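PDB 2PP0: L-talarate/galactarate dehydratase from Salmonella typhimurium, which catalyses the magnesium-dependent dehydration of L-talarate and galactarate to 5-keto-4-deoxy-D-glucarate and, in competition with it, the epimerization of L-talarate to galactarate. Local coordinates for residues Leu33-Leu38 against Gly85-Tyr90. Residues are numbered along the deposited sequence; the frame is centred on the assembly and turned at random.
Sequences LSLAFL and GGQGIY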
loop_
_atom_site.group_PDB
_atom_site.type_symbol
_atom_site.label_atom_id
_atom_site.label_comp_id
_atom_site.label_asym_id
_atom_site.label_seq_id
_atom_site.Cartn_x
_atom_site.Cartn_y
_atom_site.Cartn_z
ATOM N N LEU B 33 27.181 -2.851 4.555
ATOM C CA LEU B 33 27.021 -1.997 3.386
ATOM C C LEU B 33 28.240 -2.150 2.495
ATOM O O LEU B 33 29.361 -2.298 2.985
ATOM C CB LEU B 33 26.877 -0.535 3.813
ATOM C CG LEU B 33 25.769 -0.212 4.822
ATOM C CD1 LEU B 33 25.812 1.270 5.161
ATOM C CD2 LEU B 33 24.406 -0.591 4.249
ATOM N N SER B 34 28.021 -2.127 1.187
ATOM C CA SER B 34 29.111 -2.258 0.236
ATOM C C SER B 34 28.991 -1.255 -0.900
ATOM O O SER B 34 27.884 -0.919 -1.333
ATOM C CB SER B 34 29.138 -3.670 -0.361
ATOM O OG SER B 34 29.381 -4.654 0.631
ATOM N N LEU B 35 30.136 -0.760 -1.361
ATOM C CA LEU B 35 30.178 0.156 -2.490
ATOM C C LEU B 35 31.000 -0.571 -3.536
ATOM O O LEU B 35 32.195 -0.805 -3.346
ATOM C CB LEU B 35 30.863 1.480 -2.133
ATOM C CG LEU B 35 31.090 2.384 -3.355
ATOM C CD1 LEU B 35 29.753 2.663 -4.035
ATOM C CD2 LEU B 35 31.770 3.696 -2.935
ATOM N N ALA B 36 30.358 -0.945 -4.634
ATOM C CA ALA B 36 31.047 -1.655 -5.697
ATOM C C ALA B 36 30.914 -0.893 -7.000
ATOM O O ALA B 36 30.050 -0.029 -7.136
ATOM C CB ALA B 36 30.463 -3.061 -5.851
ATOM N N PHE B 37 31.778 -1.210 -7.954
ATOM C CA PHE B 37 31.724 -0.566 -9.250
ATOM C C PHE B 37 31.668 -1.593 -10.365
ATOM O O PHE B 37 32.549 -2.445 -10.504
ATOM C CB PHE B 37 32.916 0.375 -9.424
ATOM C CG PHE B 37 32.770 1.663 -8.666
ATOM C CD1 PHE B 37 32.040 2.720 -9.202
ATOM C CD2 PHE B 37 33.313 1.802 -7.394
ATOM C CE1 PHE B 37 31.852 3.893 -8.480
ATOM C CE2 PHE B 37 33.129 2.974 -6.662
ATOM C CZ PHE B 37 32.397 4.019 -7.207
ATOM N N LEU B 38 30.598 -1.503 -11.142
ATOM C CA LEU B 38 30.346 -2.386 -12.265
ATOM C C LEU B 38 30.960 -1.739 -13.501
ATOM O O LEU B 38 30.504 -0.690 -13.954
ATOM C CB LEU B 38 28.836 -2.541 -12.441
ATOM C CG LEU B 38 28.289 -3.341 -13.618
ATOM C CD1 LEU B 38 28.574 -4.811 -13.394
ATOM C CD2 LEU B 38 26.788 -3.107 -13.740
ATOM N N GLY B 85 27.778 10.374 -7.627
ATOM C CA GLY B 85 26.660 10.136 -6.730
ATOM C C GLY B 85 26.820 8.906 -5.848
ATOM O O GLY B 85 26.292 8.868 -4.740
ATOM N N GLY B 86 27.558 7.908 -6.331
ATOM C CA GLY B 86 27.755 6.681 -5.570
ATOM C C GLY B 86 28.550 6.825 -4.283
ATOM O O GLY B 86 28.239 6.178 -3.285
ATOM N N GLN B 87 29.583 7.665 -4.294
ATOM C CA GLN B 87 30.391 7.869 -3.093
ATOM C C GLN B 87 29.550 8.511 -1.996
ATOM O O GLN B 87 29.734 8.227 -0.811
ATOM C CB GLN B 87 31.600 8.775 -3.396
ATOM C CG GLN B 87 32.620 8.204 -4.374
ATOM C CD GLN B 87 33.358 6.990 -3.835
ATOM O OE1 GLN B 87 33.377 6.742 -2.628
ATOM N NE2 GLN B 87 33.985 6.236 -4.731
ATOM N N GLY B 88 28.626 9.380 -2.392
ATOM C CA GLY B 88 27.784 10.053 -1.418
ATOM C C GLY B 88 26.692 9.149 -0.873
ATOM O O GLY B 88 26.383 9.177 0.317
ATOM N N ILE B 89 26.091 8.356 -1.749
ATOM C CA ILE B 89 25.047 7.429 -1.327
ATOM C C ILE B 89 25.637 6.477 -0.279
ATOM O O ILE B 89 25.080 6.312 0.809
ATOM C CB ILE B 89 24.518 6.618 -2.524
ATOM C CG1 ILE B 89 23.807 7.551 -3.503
ATOM C CG2 ILE B 89 23.544 5.536 -2.040
ATOM C CD1 ILE B 89 23.404 6.883 -4.792
ATOM N N TYR B 90 26.775 5.864 -0.603
ATOM C CA TYR B 90 27.429 4.942 0.331
ATOM C C TYR B 90 27.834 5.635 1.631
ATOM O O TYR B 90 27.624 5.102 2.723
ATOM C CB TYR B 90 28.676 4.330 -0.301
ATOM C CG TYR B 90 29.497 3.506 0.671
ATOM C CD1 TYR B 90 29.121 2.201 1.007
ATOM C CD2 TYR B 90 30.640 4.036 1.270
ATOM C CE1 TYR B 90 29.867 1.448 1.912
ATOM C CE2 TYR B 90 31.395 3.287 2.182
ATOM C CZ TYR B 90 31.002 1.995 2.495
ATOM O OH TYR B 90 31.746 1.247 3.383
#
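L35 touches both Y90 and Q87 where the first turn of helix 86-96 packs on strand 28-40, the two short segments running nearly antiparallel (169°) with their axes 9.1 Å apart. Its CB sits over one face of the Y90 ring, displaced toward the rim, in a CH-pi contact 4.0 Å from the ring centroid. A chi1 of 173°, which sets the Y90 ring opposite its own N, carries the phenol across to the strand, and its edge meets the L33 carbonyl, with CE1 3.9 Å from L33 O. The branches of L35 diverge, CD1 toward the carbonyl of G86, 3.9 Å from its O, and CD2 toward the amide of Q87, 3.5 Å from OE1. Bent at chi2, the Q87 chain crosses L35 at about a right angle and brings NE2 to the edge of the F37 ring, 3.7 Å from CZ, with ring and amide planes 31° apart. T391 of the neighbouring strand 388-395 hydrogen-bonds L33 O. The pair joins the antiparallel sheet to a helix of the N-terminal domain characteristic of the enolase superfamily, and cohesion between the segments therefore rests on dispersion and CH-pi packing, while the glutamine amide borders the apolar contact on its exposed side.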